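StAR-related lipid transfer protein 13 (Homo sapiens, PDB 2PSO) stimulates the GTPase activity of RhoA, and perhaps of Cdc42, and carries a lipid-binding START domain, the part described here. Local coordinates at residues V53-F65 / G211-N223. Numbering follows the deposited sequence.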
loop_
_atom_site.group_PDB
_atom_site.type_symbol
_atom_site.label_atom_id
_atom_site.label_comp_id
_atom_site.label_asym_id
_atom_site.label_seq_id
_atom_site.Cartn_x
_atom_site.Cartn_y
_atom_site.Cartn_z
ATOM N N VAL A 53 1.688 1.560 -15.802
ATOM C CA VAL A 53 2.316 2.808 -16.261
ATOM C C VAL A 53 3.316 3.355 -15.245
ATOM O O VAL A 53 2.912 3.772 -14.157
ATOM C CB VAL A 53 1.263 3.904 -16.514
ATOM C CG1 VAL A 53 1.941 5.208 -16.877
ATOM C CG2 VAL A 53 0.285 3.463 -17.591
ATOM N N THR A 54 4.603 3.386 -15.598
ATOM C CA THR A 54 5.649 3.749 -14.641
ATOM C C THR A 54 5.719 5.238 -14.262
ATOM O O THR A 54 5.286 6.089 -15.000
ATOM C CB THR A 54 7.033 3.184 -15.074
ATOM O OG1 THR A 54 7.693 4.069 -15.986
ATOM C CG2 THR A 54 6.851 1.828 -15.736
ATOM N N CYS A 55 6.246 5.545 -13.084
ATOM C CA CYS A 55 6.379 6.929 -12.638
ATOM C C CYS A 55 7.769 7.242 -12.156
ATOM O O CYS A 55 8.571 6.350 -11.907
ATOM C CB CYS A 55 5.438 7.233 -11.490
ATOM S SG CYS A 55 3.768 6.770 -11.823
ATOM N N SER A 56 8.038 8.537 -12.033
ATOM C CA SER A 56 9.247 9.020 -11.430
ATOM C C SER A 56 9.045 8.858 -9.927
ATOM O O SER A 56 7.950 9.113 -9.403
ATOM C CB SER A 56 9.445 10.486 -11.786
ATOM O OG SER A 56 10.691 10.933 -11.294
ATOM N N SER A 57 10.099 8.441 -9.233
ATOM C CA SER A 57 9.974 8.078 -7.838
ATOM C C SER A 57 11.267 8.433 -7.121
ATOM O O SER A 57 12.346 8.227 -7.670
ATOM C CB SER A 57 9.776 6.579 -7.782
ATOM O OG SER A 57 8.916 6.237 -6.732
ATOM N N THR A 58 11.188 8.945 -5.898
ATOM C CA THR A 58 12.425 9.278 -5.187
ATOM C C THR A 58 12.894 8.153 -4.272
ATOM O O THR A 58 12.175 7.168 -4.043
ATOM C CB THR A 58 12.306 10.537 -4.312
ATOM O OG1 THR A 58 11.442 10.252 -3.205
ATOM C CG2 THR A 58 11.758 11.701 -5.094
ATOM N N ASP A 59 14.123 8.332 -3.768
ATOM C CA ASP A 59 14.671 7.531 -2.683
ATOM C C ASP A 59 14.664 6.064 -3.098
ATOM O O ASP A 59 14.197 5.187 -2.370
ATOM C CB ASP A 59 13.872 7.809 -1.400
ATOM C CG ASP A 59 14.451 7.140 -0.155
ATOM O OD1 ASP A 59 15.672 6.822 -0.073
ATOM O OD2 ASP A 59 13.633 6.938 0.764
ATOM N N ASN A 60 15.155 5.828 -4.310
ATOM C CA ASN A 60 15.406 4.486 -4.818
ATOM C C ASN A 60 14.201 3.536 -4.810
ATOM O O ASN A 60 14.315 2.407 -4.375
ATOM C CB ASN A 60 16.557 3.863 -4.035
ATOM C CG ASN A 60 17.675 3.403 -4.926
ATOM O OD1 ASN A 60 17.447 2.706 -5.910
ATOM N ND2 ASN A 60 18.900 3.799 -4.595
ATOM N N THR A 61 13.049 3.993 -5.284
ATOM C CA THR A 61 11.869 3.140 -5.336
ATOM C C THR A 61 11.371 3.015 -6.760
ATOM O O THR A 61 11.574 3.913 -7.560
ATOM C CB THR A 61 10.733 3.747 -4.529
ATOM O OG1 THR A 61 10.779 5.161 -4.700
ATOM C CG2 THR A 61 10.920 3.462 -3.073
ATOM N N ASP A 62 10.711 1.903 -7.065
ATOM C CA ASP A 62 9.984 1.740 -8.311
ATOM C C ASP A 62 8.483 1.940 -8.110
ATOM O O ASP A 62 7.835 1.123 -7.466
ATOM C CB ASP A 62 10.247 0.355 -8.882
ATOM C CG ASP A 62 11.586 0.270 -9.617
ATOM O OD1 ASP A 62 12.503 1.109 -9.367
ATOM O OD2 ASP A 62 11.727 -0.647 -10.456
ATOM N N LEU A 63 7.934 3.014 -8.674
ATOM C CA LEU A 63 6.481 3.266 -8.687
ATOM C C LEU A 63 5.819 3.020 -10.067
ATOM O O LEU A 63 6.479 3.142 -11.112
ATOM C CB LEU A 63 6.250 4.713 -8.300
ATOM C CG LEU A 63 4.849 5.111 -7.883
ATOM C CD1 LEU A 63 4.334 4.065 -6.939
ATOM C CD2 LEU A 63 4.949 6.481 -7.226
ATOM N N ALA A 64 4.522 2.685 -10.063
ATOM C CA ALA A 64 3.730 2.493 -11.289
ATOM C C ALA A 64 2.238 2.473 -10.971
ATOM O O ALA A 64 1.860 2.239 -9.825
ATOM C CB ALA A 64 4.116 1.215 -11.997
ATOM N N PHE A 65 1.384 2.745 -11.964
ATOM C CA PHE A 65 -0.054 2.587 -11.729
ATOM C C PHE A 65 -0.815 1.896 -12.831
ATOM O O PHE A 65 -0.255 1.483 -13.843
ATOM C CB PHE A 65 -0.744 3.888 -11.335
ATOM C CG PHE A 65 -0.666 4.959 -12.367
ATOM C CD1 PHE A 65 -1.640 5.064 -13.362
ATOM C CD2 PHE A 65 0.340 5.905 -12.323
ATOM C CE1 PHE A 65 -1.589 6.059 -14.303
ATOM C CE2 PHE A 65 0.390 6.926 -13.271
ATOM C CZ PHE A 65 -0.572 6.993 -14.267
ATOM N N GLY A 211 0.582 7.838 -4.944
ATOM C CA GLY A 211 1.663 6.926 -5.335
ATOM C C GLY A 211 2.920 7.182 -4.537
ATOM O O GLY A 211 3.594 6.261 -4.094
ATOM N N HIS A 212 3.210 8.454 -4.331
ATOM C CA HIS A 212 4.382 8.863 -3.607
ATOM C C HIS A 212 4.314 8.430 -2.155
ATOM O O HIS A 212 5.319 8.013 -1.588
ATOM C CB HIS A 212 4.604 10.366 -3.787
ATOM C CG HIS A 212 4.985 10.716 -5.186
ATOM N ND1 HIS A 212 4.101 11.279 -6.082
ATOM C CD2 HIS A 212 6.124 10.479 -5.880
ATOM C CE1 HIS A 212 4.696 11.419 -7.253
ATOM N NE2 HIS A 212 5.924 10.939 -7.158
ATOM N N LEU A 213 3.119 8.487 -1.580
ATOM C CA LEU A 213 2.908 8.011 -0.245
ATOM C C LEU A 213 3.199 6.492 -0.162
ATOM O O LEU A 213 3.886 6.027 0.771
ATOM C CB LEU A 213 1.488 8.342 0.204
ATOM C CG LEU A 213 1.122 9.800 0.494
ATOM C CD1 LEU A 213 -0.123 9.868 1.367
ATOM C CD2 LEU A 213 2.253 10.514 1.189
ATOM N N CYS A 214 2.711 5.730 -1.140
ATOM C CA CYS A 214 3.072 4.315 -1.249
ATOM C C CYS A 214 4.586 4.065 -1.358
ATOM O O CYS A 214 5.108 3.152 -0.715
ATOM C CB CYS A 214 2.386 3.652 -2.447
ATOM S SG CYS A 214 0.604 3.692 -2.360
ATOM N N ALA A 215 5.292 4.841 -2.173
ATOM C CA ALA A 215 6.692 4.522 -2.417
ATOM C C ALA A 215 7.496 4.819 -1.149
ATOM O O ALA A 215 8.568 4.241 -0.905
ATOM C CB ALA A 215 7.236 5.309 -3.601
ATOM N N ALA A 216 6.955 5.719 -0.334
ATOM C CA ALA A 216 7.643 6.135 0.869
ATOM C C ALA A 216 7.361 5.164 2.010
ATOM O O ALA A 216 8.113 5.110 2.984
ATOM C CB ALA A 216 7.262 7.570 1.248
ATOM N N GLU A 217 6.277 4.404 1.899
ATOM C CA GLU A 217 5.946 3.429 2.943
ATOM C C GLU A 217 6.942 2.305 2.801
ATOM O O GLU A 217 7.571 1.831 3.764
ATOM C CB GLU A 217 4.525 2.886 2.780
ATOM C CG GLU A 217 4.098 2.012 3.930
ATOM C CD GLU A 217 2.865 1.166 3.624
ATOM O OE1 GLU A 217 1.793 1.414 4.244
ATOM O OE2 GLU A 217 2.970 0.250 2.771
ATOM N N VAL A 218 7.120 1.940 1.549
ATOM C CA VAL A 218 7.970 0.856 1.177
ATOM C C VAL A 218 9.448 1.224 1.336
ATOM O O VAL A 218 10.298 0.359 1.435
ATOM C CB VAL A 218 7.595 0.414 -0.227
ATOM C CG1 VAL A 218 8.585 0.885 -1.246
ATOM C CG2 VAL A 218 7.403 -1.080 -0.254
ATOM N N ALA A 219 9.745 2.514 1.420
ATOM C CA ALA A 219 11.125 2.972 1.610
ATOM C C ALA A 219 11.441 2.972 3.091
ATOM O O ALA A 219 12.571 2.699 3.492
ATOM C CB ALA A 219 11.304 4.351 1.048
ATOM N N ARG A 220 10.432 3.292 3.897
ATOM C CA ARG A 220 10.581 3.286 5.329
ATOM C C ARG A 220 10.767 1.863 5.825
ATOM O O ARG A 220 11.625 1.601 6.680
ATOM C CB ARG A 220 9.382 3.917 5.983
ATOM C CG ARG A 220 9.413 5.390 5.875
ATOM C CD ARG A 220 8.354 6.001 6.717
ATOM N NE ARG A 220 7.093 5.303 6.545
ATOM C CZ ARG A 220 5.982 5.896 6.155
ATOM N NH1 ARG A 220 6.001 7.192 5.917
ATOM N NH2 ARG A 220 4.861 5.203 6.027
ATOM N N ILE A 221 9.999 0.931 5.269
ATOM C CA ILE A 221 10.188 -0.454 5.644
ATOM C C ILE A 221 11.623 -0.838 5.377
ATOM O O ILE A 221 12.265 -1.483 6.215
ATOM C CB ILE A 221 9.299 -1.375 4.866
ATOM C CG1 ILE A 221 7.843 -1.187 5.333
ATOM C CG2 ILE A 221 9.799 -2.811 5.047
ATOM C CD1 ILE A 221 6.824 -1.813 4.447
ATOM N N ARG A 222 12.146 -0.408 4.230
ATOM C CA ARG A 222 13.525 -0.709 3.901
ATOM C C ARG A 222 14.482 -0.077 4.902
ATOM O O ARG A 222 15.306 -0.782 5.501
ATOM C CB ARG A 222 13.852 -0.246 2.500
ATOM C CG ARG A 222 15.267 -0.501 2.097
ATOM C CD ARG A 222 15.590 0.370 0.914
ATOM N NE ARG A 222 15.382 1.779 1.232
ATOM C CZ ARG A 222 15.271 2.737 0.320
ATOM N NH1 ARG A 222 15.338 2.441 -0.971
ATOM N NH2 ARG A 222 15.088 3.992 0.699
ATOM N N ASN A 223 14.348 1.231 5.110
ATOM C CA ASN A 223 15.198 1.939 6.056
ATOM C C ASN A 223 15.234 1.316 7.442
ATOM O O ASN A 223 16.255 1.347 8.117
ATOM C CB ASN A 223 14.788 3.397 6.182
ATOM C CG ASN A 223 14.935 4.158 4.876
ATOM O OD1 ASN A 223 15.678 3.754 3.972
ATOM N ND2 ASN A 223 14.206 5.264 4.761
#
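Thr61 meets the helix 211-223 with every atom of its side chain. Thr61 CB lies 3.9 Å from Ala215 CB, and the two branches divide the rest. OG1 also rests against the Ala215 methyl, but its polar partners are in its own loop: it accepts a hydrogen bond from Ser57 OG and donates one to Thr58 O. Thr61 CG2 continues across the helix, 3.3 Å from Ala215 O and 3.9 Å from Val218 CG1. A chi1 of 37° sets OG1 between the backbone N and the carbonyl carbon, facing back into the turn, and leaves CG2 for the helix. A glycine here would probably leave Ser57 OG and Thr58 O without their common hydroxyl partner and open a gap over Ala215 and Val218.

Strands 53-55 and 62-65 form a hairpin, as the paired bonds between Val53 and Phe65 show, and 211-223 belongs to the C-terminal helix, which packs on the curved, largely antiparallel sheet, consistent with the START fold, where sheet and helix together enclose a lipid cavity. Strand 62-65 and the helix run at 145° with axes 8.8 Å apart. Val218 and Thr61 both touch Val81 of the neighbouring strand, which places their contact against the sheet.

Toward the start of the helix Leu63 CD2 sits 3.4 Å from Gly211 O and lies over one face of the His212 ring. At the other end the loop is gripped by Arg222. The arginine chain, extended through chi2 and bent at chi3, brings Arg222 NH2 to 3.0 Å from Asp59 OD1 in a salt bridge whose hydrogen bond is weak, the carboxylate and guanidinium planes standing 70° apart. Arg222 NH1 donates to Asp59 O at 3.3 Å, approaching from above the carbonyl plane, while Asn223 OD1 accepts weak bonds from NE and NH2 at the guanidinium edge.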